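Local coordinates for protein NAD(P)H dehydrogenase (quinone) (PDB 1XDI) that reduces quinones such as menadione to quinols at the expense of NADH or NADPH, using one bound FAD per subunit, at residues L322-V327 and V352-F357; L218-A223 and I362-V367; P346-T351 and A433-I438; G11-E16 and L149-A154. All coordinates share one frame; numbering follows the deposited sequence.

Contact 1: L322-V327 and V352-F357; sequences LPLASV and VAATVF. With FAD (flavin-adenine dinucleotide), chain C.
At the pyrimidine end of the flavin pocket, Leu324 opens the FAD-contacting helix 325-339 and turns its side chain onto Val352 and Ala354. Leu324 is the N-cap residue, and the first amide of the helix, Ala325 N, is shared between two flavin acceptors: FAD O2 at 2.8 Å and FAD N1 at 3.1 Å. The helix dipole pointing at this edge would probably stabilise negative charge on a reduced flavin. With CG anti to its carbonyl carbon (chi1 -71°), Leu324 splits its branches, CD1 going to Ala354 CB and CD2 to the flavin at FAD C2, 4.0 Å away. Val352 fills the other end of the contact. Its CG1 meets Leu322 CD1 tip to tip at 3.8 Å and also lies 3.7 Å from Val327 CG2, on a side chain that crosses it at about a right angle. A water bridges the polar groups, hydrogen-bonded to Ser326 OG and, at 2.9 Å, to Ala353 O. Strand 353-356 is, within this chain, an outer strand of the antiparallel sheet, paired with 361-366; helix 423-436 touches it through Ala353 and Thr355, and Ala448 of the second subunit packs on Ser326.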
# COMPACT_ATOMS: atom_id res chain seq x y z
N LEU A 322 20.19 9.56 18.00
CA LEU A 322 20.79 8.20 18.15
C LEU A 322 22.23 8.11 17.65
O LEU A 322 22.52 8.45 16.50
CB LEU A 322 20.03 7.17 17.38
CG LEU A 322 19.08 6.28 18.15
CD1 LEU A 322 18.77 5.12 17.25
CD2 LEU A 322 19.68 5.80 19.38
N PRO A 323 23.15 7.57 18.46
CA PRO A 323 24.52 7.51 17.93
C PRO A 323 24.81 6.32 17.01
O PRO A 323 25.50 5.39 17.38
CB PRO A 323 25.37 7.50 19.19
CG PRO A 323 24.46 6.92 20.25
CD PRO A 323 23.05 6.79 19.70
N LEU A 324 24.20 6.31 15.84
CA LEU A 324 24.47 5.30 14.84
C LEU A 324 24.71 6.22 13.64
O LEU A 324 24.20 7.33 13.56
CB LEU A 324 23.28 4.36 14.59
CG LEU A 324 22.82 3.28 15.62
CD1 LEU A 324 21.77 2.38 14.96
CD2 LEU A 324 23.96 2.38 16.12
N ALA A 325 25.54 5.76 12.73
CA ALA A 325 25.89 6.52 11.56
C ALA A 325 24.67 6.53 10.61
O ALA A 325 24.36 7.56 9.99
CB ALA A 325 27.12 5.88 10.90
N SER A 326 23.97 5.39 10.52
CA SER A 326 22.79 5.30 9.67
C SER A 326 21.77 6.35 10.10
O SER A 326 21.17 6.95 9.23
CB SER A 326 22.17 3.91 9.74
OG SER A 326 21.74 3.60 11.03
N VAL A 327 21.61 6.60 11.40
CA VAL A 327 20.70 7.64 11.82
C VAL A 327 21.27 9.04 11.46
O VAL A 327 20.52 9.97 11.11
CB VAL A 327 20.42 7.56 13.34
CG1 VAL A 327 19.56 8.73 13.77
CG2 VAL A 327 19.72 6.27 13.66
N VAL A 352 14.39 2.76 12.86
CA VAL A 352 15.84 2.59 12.86
C VAL A 352 16.16 1.12 13.08
O VAL A 352 15.56 0.50 13.98
CB VAL A 352 16.49 3.33 14.03
CG1 VAL A 352 17.98 3.03 14.12
CG2 VAL A 352 16.28 4.75 13.89
N ALA A 353 17.08 0.57 12.30
CA ALA A 353 17.49 -0.84 12.40
C ALA A 353 18.86 -0.73 13.02
O ALA A 353 19.64 0.09 12.58
CB ALA A 353 17.62 -1.47 11.03
N ALA A 354 19.16 -1.51 14.05
CA ALA A 354 20.47 -1.37 14.66
C ALA A 354 21.10 -2.73 15.02
O ALA A 354 20.41 -3.64 15.54
CB ALA A 354 20.33 -0.49 15.87
N THR A 355 22.39 -2.90 14.74
CA THR A 355 23.01 -4.17 15.08
C THR A 355 24.22 -3.98 15.95
O THR A 355 24.86 -2.94 15.87
CB THR A 355 23.47 -4.95 13.85
OG1 THR A 355 24.89 -4.86 13.77
CG2 THR A 355 22.85 -4.42 12.55
N VAL A 356 24.52 -4.97 16.79
CA VAL A 356 25.69 -4.99 17.69
C VAL A 356 26.59 -5.93 16.94
O VAL A 356 26.17 -7.03 16.62
CB VAL A 356 25.41 -5.72 19.05
CG1 VAL A 356 26.71 -5.88 19.84
CG2 VAL A 356 24.41 -4.98 19.86
N PHE A 357 27.81 -5.53 16.65
CA PHE A 357 28.68 -6.45 15.90
C PHE A 357 29.55 -7.50 16.67
O PHE A 357 30.78 -7.46 16.63
CB PHE A 357 29.54 -5.65 14.92
CG PHE A 357 28.78 -5.18 13.71
CD1 PHE A 357 28.61 -6.01 12.62
CD2 PHE A 357 28.23 -3.88 13.66
CE1 PHE A 357 27.91 -5.55 11.50
CE2 PHE A 357 27.54 -3.43 12.54
CZ PHE A 357 27.38 -4.27 11.46
PA FAD C . 31.21 12.12 12.88
O1A FAD C . 31.70 11.93 14.31
O2A FAD C . 31.27 10.90 11.97
O5B FAD C . 32.07 13.25 12.32
C5B FAD C . 31.80 14.65 12.37
C4B FAD C . 33.11 15.16 11.79
O4B FAD C . 33.12 16.56 11.65
C3B FAD C . 34.48 14.81 12.57
O3B FAD C . 35.16 13.66 12.07
C2B FAD C . 35.30 16.02 12.49
O2B FAD C . 36.42 16.03 11.61
C1B FAD C . 34.36 17.12 12.06
N9A FAD C . 34.20 18.22 12.92
C8A FAD C . 34.02 18.36 14.28
N7A FAD C . 33.93 19.61 14.68
C5A FAD C . 34.07 20.33 13.53
C6A FAD C . 34.09 21.71 13.23
N6A FAD C . 33.95 22.63 14.15
N1A FAD C . 34.26 22.09 11.91
C2A FAD C . 34.40 21.18 10.93
N3A FAD C . 34.40 19.81 11.14
C4A FAD C . 34.22 19.53 12.53
N1 FAD C . 27.27 3.56 13.98
C2 FAD C . 26.67 2.66 13.15
O2 FAD C . 25.68 2.97 12.46
N3 FAD C . 27.19 1.39 13.07
C4 FAD C . 28.27 0.92 13.76
O4 FAD C . 28.63 -0.25 13.60
C4X FAD C . 28.84 1.80 14.58
N5 FAD C . 29.98 1.34 15.30
C5X FAD C . 30.59 2.28 16.16
C6 FAD C . 31.74 1.91 16.90
C7 FAD C . 32.40 2.81 17.79
C7M FAD C . 33.66 2.35 18.57
C8 FAD C . 31.85 4.12 17.94
C8M FAD C . 32.46 5.15 18.87
C9 FAD C . 30.76 4.51 17.22
C9A FAD C . 30.12 3.66 16.33
N10 FAD C . 28.94 4.02 15.52
C10 FAD C . 28.34 3.13 14.68
C1' FAD C . 28.49 5.36 15.64
C2' FAD C . 28.71 6.22 14.43
O2' FAD C . 30.14 6.19 14.08
C3' FAD C . 28.30 7.65 14.66
O3' FAD C . 26.90 7.68 14.82
C4' FAD C . 28.56 8.59 13.50
O4' FAD C . 30.03 8.55 13.41
C5' FAD C . 28.27 10.00 13.68
O5' FAD C . 28.48 10.67 12.45
P FAD C . 28.45 12.22 12.29
O1P FAD C . 28.58 12.44 10.89
O2P FAD C . 27.31 12.88 12.97
O3P FAD C . 29.73 12.60 13.06
O HOH W 1 19.78 2.13 10.59

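Contact 2: L218-A223 and I362-V367; sequences LPYEDA and IAAVGV
Tyr220 holds CG anti to its backbone N (chi1 -166°), which carries the ring out of its loop to the strand bearing Ile362 and Ala364; on Ile362, chi1 of -46° puts CG1 beside the backbone N and leaves the methyl CG2 anti to it, and it is this methyl that meets the ring. Strand 361-366 belongs to the antiparallel sheet of the dimerisation domain, whereas the loop 218-223 leads from strand 208-211 of the second parallel sheet, the Rossmann-type nucleotide domain, into helix 223-235. The contact is therefore a domain junction, made by hydrophobic packing without a hydrogen bond across it. The side chains of Tyr220 and Ile362 run antiparallel alongside each other, and Ile362 CG2 approaches the ring obliquely, 3.7 Å from Tyr220 CE2 and 4.0 Å from Tyr220 CZ. The other branch of the isoleucine runs toward Leu218, where the two CD1 methyls, Leu218 CD1 and Ile362 CD1, are 4.4 Å apart, a looser touch. Helix 223-235 closes over this patch, Leu229 resting on both Leu218 and Ile362 while Ala225 packs against Tyr220. Just beyond the tyrosine, Asp222 is the N-cap of that helix: its OD1 accepts from Ala225 N and its OD2 forms a salt bridge with Lys403, a second tie between loop and sheet. Val356, on the next strand, also touches Tyr220. At the far end of the ring the hydroxyl reaches Ala364, with Tyr220 OH 3.4 Å from Ala364 CB.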
# COMPACT_ATOMS: atom_id res chain seq x y z
N LEU A 218 27.21 -6.96 27.75
CA LEU A 218 26.39 -6.33 26.72
C LEU A 218 24.96 -6.29 27.19
O LEU A 218 24.21 -7.24 26.96
CB LEU A 218 26.45 -7.16 25.43
CG LEU A 218 25.93 -6.69 24.07
CD1 LEU A 218 25.12 -7.80 23.44
CD2 LEU A 218 25.13 -5.44 24.21
N PRO A 219 24.55 -5.23 27.89
CA PRO A 219 23.15 -5.25 28.30
C PRO A 219 22.46 -5.05 26.98
O PRO A 219 22.98 -4.34 26.13
CB PRO A 219 23.05 -4.03 29.20
CG PRO A 219 23.98 -3.10 28.61
CD PRO A 219 25.18 -3.95 28.23
N TYR A 220 21.31 -5.67 26.80
CA TYR A 220 20.61 -5.56 25.53
C TYR A 220 19.10 -5.66 25.68
O TYR A 220 18.61 -6.44 26.45
CB TYR A 220 21.16 -6.62 24.57
CG TYR A 220 20.74 -6.37 23.13
CD1 TYR A 220 21.20 -5.24 22.44
CD2 TYR A 220 19.75 -7.17 22.54
CE1 TYR A 220 20.68 -4.90 21.21
CE2 TYR A 220 19.21 -6.84 21.30
CZ TYR A 220 19.67 -5.70 20.64
OH TYR A 220 19.05 -5.36 19.47
N GLU A 221 18.37 -4.87 24.91
CA GLU A 221 16.90 -4.84 25.00
C GLU A 221 16.18 -6.17 24.93
O GLU A 221 15.39 -6.50 25.79
CB GLU A 221 16.30 -3.89 23.92
CG GLU A 221 15.00 -3.14 24.34
CD GLU A 221 14.89 -1.69 23.73
OE1 GLU A 221 14.97 -1.51 22.46
OE2 GLU A 221 14.72 -0.72 24.52
N ASP A 222 16.43 -6.93 23.88
CA ASP A 222 15.76 -8.21 23.76
C ASP A 222 16.44 -9.28 24.61
O ASP A 222 17.62 -9.60 24.41
CB ASP A 222 15.73 -8.62 22.31
CG ASP A 222 14.92 -9.79 22.10
OD1 ASP A 222 15.50 -10.90 22.21
OD2 ASP A 222 13.69 -9.56 21.87
N ALA A 223 15.68 -9.85 25.54
CA ALA A 223 16.19 -10.85 26.47
C ALA A 223 16.84 -12.05 25.80
O ALA A 223 17.99 -12.39 26.09
CB ALA A 223 15.08 -11.33 27.39
N ILE A 362 23.69 -9.27 16.28
CA ILE A 362 22.36 -9.07 16.78
C ILE A 362 21.83 -7.79 16.17
O ILE A 362 22.45 -6.75 16.27
CB ILE A 362 22.39 -8.91 18.27
CG1 ILE A 362 23.29 -9.99 18.84
CG2 ILE A 362 20.96 -8.97 18.83
CD1 ILE A 362 23.16 -10.15 20.32
N ALA A 363 20.69 -7.89 15.48
CA ALA A 363 20.03 -6.72 14.88
C ALA A 363 18.56 -6.73 15.31
O ALA A 363 17.95 -7.79 15.49
CB ALA A 363 20.12 -6.77 13.33
N ALA A 364 18.00 -5.53 15.48
CA ALA A 364 16.61 -5.40 15.84
C ALA A 364 16.00 -4.16 15.16
O ALA A 364 16.76 -3.31 14.66
CB ALA A 364 16.50 -5.27 17.27
N VAL A 365 14.66 -4.08 15.14
CA VAL A 365 13.91 -2.95 14.56
C VAL A 365 12.50 -2.93 15.14
O VAL A 365 11.89 -3.99 15.31
CB VAL A 365 13.61 -3.05 13.04
CG1 VAL A 365 13.74 -1.70 12.40
CG2 VAL A 365 14.42 -4.13 12.38
N GLY A 366 11.99 -1.73 15.38
CA GLY A 366 10.64 -1.59 15.87
C GLY A 366 10.38 -1.90 17.33
O GLY A 366 11.30 -1.99 18.14
N VAL A 367 9.10 -2.11 17.65
CA VAL A 367 8.73 -2.33 19.03
C VAL A 367 9.51 -3.42 19.70
O VAL A 367 9.65 -4.48 19.14
CB VAL A 367 7.22 -2.67 19.17
CG1 VAL A 367 6.84 -2.75 20.64
CG2 VAL A 367 6.37 -1.60 18.50

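Contact 3: P346-T351 and A433-I438; sequences PIRLRT and AVQNRI
The chain comes closest where Thr351 and Gln435 face each other, their CA atoms 5.6 Å apart, as the loop leading into strand 353-356 passes the C-terminal turn of helix 423-436. That helix belongs to the dimerisation domain and ends in a Schellman motif: Arg437 takes positive phi (48°), Ile438 N bonds to Ala433 O, and Arg437 N bonds to Val434 O. On the loop side, Arg348 O receives two donors, the amide Thr351 N and the hydroxyl Thr351 OG1, the latter at 2.7 Å on a carbonyl lone pair. Arg348, bent at chi2 and chi3, sends its guanidinium to the C-terminal end of the helix, where NH1 makes a weak but fairly straight hydrogen bond to Gln435 O (3.5 Å, 160°). The guanidinium plane is turned 55° from the Gln435 amide, whose NE2 sits at its edge. The methyl Val434 CG1 lies against Arg350 O, 3.8 Å away. Nearby, Ile438 packs on Ile438 of the second subunit and Arg437 on Arg437 of the fourth, so the contact borders the tetramer's interfaces. Thr351 CG2 stands 3.4 Å above the centre of the Arg348 guanidinium, on one face, and is also 3.4 Å from Gln435 OE1.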
# COMPACT_ATOMS: atom_id res chain seq x y z
N PRO A 346 9.48 12.98 8.42
CA PRO A 346 10.29 12.92 9.68
C PRO A 346 10.85 11.52 10.06
O PRO A 346 10.21 10.51 9.79
CB PRO A 346 9.32 13.44 10.75
CG PRO A 346 8.32 14.32 9.94
CD PRO A 346 8.16 13.63 8.62
N ILE A 347 12.03 11.45 10.67
CA ILE A 347 12.61 10.15 11.07
C ILE A 347 11.73 9.62 12.24
O ILE A 347 11.34 10.39 13.12
CB ILE A 347 14.10 10.23 11.61
CG1 ILE A 347 14.97 11.20 10.83
CG2 ILE A 347 14.81 8.96 11.40
CD1 ILE A 347 14.68 12.76 11.16
N ARG A 348 11.40 8.33 12.23
CA ARG A 348 10.62 7.70 13.30
C ARG A 348 11.64 6.81 14.02
O ARG A 348 12.19 5.91 13.40
CB ARG A 348 9.51 6.79 12.73
CG ARG A 348 8.24 7.49 12.18
CD ARG A 348 7.77 6.91 10.85
NE ARG A 348 7.02 5.66 10.91
CZ ARG A 348 7.10 4.70 9.97
NH1 ARG A 348 7.91 4.84 8.93
NH2 ARG A 348 6.34 3.60 10.03
N LEU A 349 11.89 7.02 15.30
CA LEU A 349 12.85 6.17 15.98
C LEU A 349 12.58 4.66 15.89
O LEU A 349 13.51 3.86 15.84
CB LEU A 349 12.96 6.55 17.46
CG LEU A 349 13.52 7.88 17.94
CD1 LEU A 349 14.96 8.04 17.47
CD2 LEU A 349 12.55 9.04 17.43
N ARG A 350 11.33 4.24 15.85
CA ARG A 350 11.12 2.83 15.82
C ARG A 350 11.22 2.19 14.45
O ARG A 350 10.73 1.07 14.22
CB ARG A 350 9.81 2.50 16.54
CG ARG A 350 9.95 2.60 18.09
CD ARG A 350 11.12 1.69 18.50
NE ARG A 350 11.51 1.67 19.92
CZ ARG A 350 12.76 1.42 20.33
NH1 ARG A 350 13.72 1.17 19.42
NH2 ARG A 350 13.06 1.38 21.63
N THR A 351 11.88 2.87 13.53
CA THR A 351 12.09 2.29 12.20
C THR A 351 13.60 2.07 12.05
O THR A 351 14.04 1.29 11.22
CB THR A 351 11.55 3.19 11.07
OG1 THR A 351 12.17 4.48 11.15
CG2 THR A 351 10.03 3.31 11.14
N ALA A 433 9.65 -3.73 5.91
CA ALA A 433 8.30 -4.05 6.39
C ALA A 433 7.84 -3.04 7.49
O ALA A 433 6.73 -2.48 7.44
CB ALA A 433 8.27 -5.48 6.93
N VAL A 434 8.68 -2.78 8.47
CA VAL A 434 8.25 -1.87 9.50
C VAL A 434 7.99 -0.48 8.93
O VAL A 434 6.89 0.06 9.01
CB VAL A 434 9.25 -1.83 10.57
CG1 VAL A 434 8.79 -1.01 11.63
CG2 VAL A 434 9.49 -3.19 11.08
N GLN A 435 9.02 0.11 8.34
CA GLN A 435 8.91 1.43 7.71
C GLN A 435 7.78 1.50 6.65
O GLN A 435 7.30 2.60 6.34
CB GLN A 435 10.24 1.83 7.04
CG GLN A 435 10.21 3.10 6.17
CD GLN A 435 10.68 4.36 6.91
OE1 GLN A 435 11.08 4.30 8.07
NE2 GLN A 435 10.64 5.52 6.23
N ASN A 436 7.31 0.38 6.11
CA ASN A 436 6.28 0.51 5.07
C ASN A 436 4.95 -0.19 5.33
O ASN A 436 4.09 -0.37 4.42
CB ASN A 436 6.87 0.11 3.71
CG ASN A 436 7.98 1.08 3.25
OD1 ASN A 436 7.76 2.31 3.14
ND2 ASN A 436 9.17 0.55 3.00
N ARG A 437 4.78 -0.55 6.61
CA ARG A 437 3.59 -1.22 7.08
C ARG A 437 3.26 -2.38 6.17
O ARG A 437 2.16 -2.48 5.63
CB ARG A 437 2.42 -0.26 7.10
CG ARG A 437 2.70 1.08 7.75
CD ARG A 437 1.37 1.58 8.29
NE ARG A 437 0.30 1.22 7.36
CZ ARG A 437 -0.17 2.03 6.41
NH1 ARG A 437 0.31 3.25 6.25
NH2 ARG A 437 -1.13 1.61 5.60
N ILE A 438 4.25 -3.23 5.94
CA ILE A 438 4.00 -4.36 5.11
C ILE A 438 3.36 -5.46 5.98
O ILE A 438 3.56 -5.54 7.19
CB ILE A 438 5.29 -4.78 4.43
CG1 ILE A 438 5.79 -3.57 3.63
CG2 ILE A 438 5.08 -6.03 3.57
CD1 ILE A 438 6.77 -3.88 2.48

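Contact 4: G11-E16 and L149-A154; sequences GPAGYE and LVATGA. With FAD (flavin-adenine dinucleotide), chain C.
Ala13 and Ala151 meet methyl to methyl, CB to CB at 3.7 Å, where the first turn of helix 12-24 packs against the chain just past strand 147-150. Ala151 CB also lies 3.7 Å from Gly14 N, close to the helix backbone where Gly14 has no side chain of its own. Leu149 joins from the strand: with CG anti to its backbone N (chi1 163°), its CD2 is directed at the same turn, 4.1 Å from Gly14 CA. Gly11 and Gly14 belong to a GxGxxG stretch running from the end of strand 3-8 into the first turn of the helix, the dinucleotide-binding signature of the Rossmann fold, and here it holds the FAD pyrophosphate. Ala13 N donates to FAD O1P at 3.0 Å in a bent bond, with an N-H...O angle of 143°, and the bare CA of Gly11, the N-cap, lets the chain run close to the phosphates. Gly153 passes the phosphates on the strand side, with positive phi and its CA 3.3 Å from FAD O3P. Just before Gly153, Thr152 turns to the adenine. Its OG1 stands between the backbone N and the carbonyl carbon (chi1 57°) and is hydrogen-bonded to Asn280 O, while CG2 faces the purine, 3.6 Å from FAD N7A. On the helix side, Ala328 of helix 325-339 rests against Ala13, and Ala325 of the same helix against Pro12.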
# COMPACT_ATOMS: atom_id res chain seq x y z
N GLY A 11 31.16 13.82 8.32
CA GLY A 11 30.95 12.39 8.46
C GLY A 11 29.61 12.05 7.84
O GLY A 11 29.05 12.90 7.15
N PRO A 12 29.03 10.84 8.07
CA PRO A 12 27.73 10.51 7.47
C PRO A 12 26.74 11.67 7.56
O PRO A 12 26.14 12.04 6.55
CB PRO A 12 27.27 9.30 8.27
CG PRO A 12 28.47 8.65 8.56
CD PRO A 12 29.38 9.80 9.04
N ALA A 13 26.53 12.25 8.73
CA ALA A 13 25.58 13.35 8.75
C ALA A 13 25.88 14.35 7.61
O ALA A 13 25.07 14.56 6.71
CB ALA A 13 25.57 14.07 10.14
N GLY A 14 27.09 14.91 7.61
CA GLY A 14 27.40 15.94 6.65
C GLY A 14 27.61 15.57 5.20
O GLY A 14 27.02 16.15 4.27
N TYR A 15 28.46 14.58 4.99
CA TYR A 15 28.78 14.24 3.63
C TYR A 15 27.66 13.63 2.93
O TYR A 15 27.70 13.52 1.72
CB TYR A 15 29.98 13.29 3.50
CG TYR A 15 29.73 11.77 3.55
CD1 TYR A 15 28.93 11.10 2.60
CD2 TYR A 15 30.38 10.97 4.50
CE1 TYR A 15 28.80 9.69 2.59
CE2 TYR A 15 30.24 9.57 4.50
CZ TYR A 15 29.45 8.95 3.55
OH TYR A 15 29.32 7.57 3.63
N GLU A 16 26.60 13.32 3.61
CA GLU A 16 25.66 12.61 2.87
C GLU A 16 24.43 13.31 2.86
O GLU A 16 23.35 12.86 2.48
CB GLU A 16 25.49 11.26 3.45
CG GLU A 16 24.87 10.36 2.44
CD GLU A 16 25.44 8.97 2.50
OE1 GLU A 16 26.06 8.62 3.51
OE2 GLU A 16 25.27 8.22 1.53
N LEU A 149 24.22 23.46 8.16
CA LEU A 149 23.97 22.13 8.72
C LEU A 149 25.03 21.77 9.71
O LEU A 149 26.11 21.41 9.28
CB LEU A 149 23.99 21.08 7.61
CG LEU A 149 24.14 19.66 8.17
CD1 LEU A 149 22.93 19.35 9.05
CD2 LEU A 149 24.33 18.64 7.04
N VAL A 150 24.76 21.82 11.02
CA VAL A 150 25.78 21.50 12.05
C VAL A 150 25.93 19.96 12.20
O VAL A 150 25.04 19.28 12.71
CB VAL A 150 25.40 22.19 13.38
CG1 VAL A 150 26.09 21.55 14.55
CG2 VAL A 150 25.78 23.62 13.31
N ALA A 151 27.06 19.42 11.74
CA ALA A 151 27.25 17.97 11.77
C ALA A 151 28.63 17.66 12.33
O ALA A 151 29.48 17.03 11.68
CB ALA A 151 27.13 17.42 10.36
N THR A 152 28.83 18.09 13.57
CA THR A 152 30.12 17.97 14.17
C THR A 152 30.44 16.74 14.94
O THR A 152 31.56 16.61 15.44
CB THR A 152 30.38 19.18 15.03
OG1 THR A 152 29.35 19.31 16.01
CG2 THR A 152 30.41 20.41 14.14
N GLY A 153 29.48 15.84 15.03
CA GLY A 153 29.72 14.58 15.72
C GLY A 153 30.11 14.62 17.18
O GLY A 153 29.96 15.63 17.85
N ALA A 154 30.63 13.50 17.66
CA ALA A 154 31.05 13.36 19.04
C ALA A 154 32.53 12.94 19.27
O ALA A 154 33.26 12.57 18.33
CB ALA A 154 30.11 12.38 19.70
PA FAD C . 31.21 12.12 12.88
O1A FAD C . 31.70 11.93 14.31
O2A FAD C . 31.27 10.90 11.97
O5B FAD C . 32.07 13.25 12.32
C5B FAD C . 31.80 14.65 12.37
C4B FAD C . 33.11 15.16 11.79
O4B FAD C . 33.12 16.56 11.65
C3B FAD C . 34.48 14.81 12.57
O3B FAD C . 35.16 13.66 12.07
C2B FAD C . 35.30 16.02 12.49
O2B FAD C . 36.42 16.03 11.61
C1B FAD C . 34.36 17.12 12.06
N9A FAD C . 34.20 18.22 12.92
C8A FAD C . 34.02 18.36 14.28
N7A FAD C . 33.93 19.61 14.68
C5A FAD C . 34.07 20.33 13.53
C6A FAD C . 34.09 21.71 13.23
N6A FAD C . 33.95 22.63 14.15
N1A FAD C . 34.26 22.09 11.91
C2A FAD C . 34.40 21.18 10.93
N3A FAD C . 34.40 19.81 11.14
C4A FAD C . 34.22 19.53 12.53
N1 FAD C . 27.27 3.56 13.98
C2 FAD C . 26.67 2.66 13.15
O2 FAD C . 25.68 2.97 12.46
N3 FAD C . 27.19 1.39 13.07
C4 FAD C . 28.27 0.92 13.76
O4 FAD C . 28.63 -0.25 13.60
C4X FAD C . 28.84 1.80 14.58
N5 FAD C . 29.98 1.34 15.30
C5X FAD C . 30.59 2.28 16.16
C6 FAD C . 31.74 1.91 16.90
C7 FAD C . 32.40 2.81 17.79
C7M FAD C . 33.66 2.35 18.57
C8 FAD C . 31.85 4.12 17.94
C8M FAD C . 32.46 5.15 18.87
C9 FAD C . 30.76 4.51 17.22
C9A FAD C . 30.12 3.66 16.33
N10 FAD C . 28.94 4.02 15.52
C10 FAD C . 28.34 3.13 14.68
C1' FAD C . 28.49 5.36 15.64
C2' FAD C . 28.71 6.22 14.43
O2' FAD C . 30.14 6.19 14.08
C3' FAD C . 28.30 7.65 14.66
O3' FAD C . 26.90 7.68 14.82
C4' FAD C . 28.56 8.59 13.50
O4' FAD C . 30.03 8.55 13.41
C5' FAD C . 28.27 10.00 13.68
O5' FAD C . 28.48 10.67 12.45
P FAD C . 28.45 12.22 12.29
O1P FAD C . 28.58 12.44 10.89
O2P FAD C . 27.31 12.88 12.97
O3P FAD C . 29.73 12.60 13.06

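Contacts 1 and 4 serve two parts of one cofactor, with helix-start amides on the flavin and on the pyrophosphate respectively, and Pro12 touches Ala325 between them. Contacts 1 and 2 share the antiparallel sheet, in which 353-356 and 361-366 are neighbours, so the Leu324 and Tyr220 clusters pack against adjoining strands. The loop of contact 3 runs directly into the strand of contact 1 and reaches contact 2 through a long, weak ion pair between Arg350 and Glu221. Contacts 2 and 4 are buried and apolar across their segments, with centres about 26 Å apart; contact 1 is partly buried and adds a water, while contact 3, with exposed arginines near subunit interfaces, is chiefly polar.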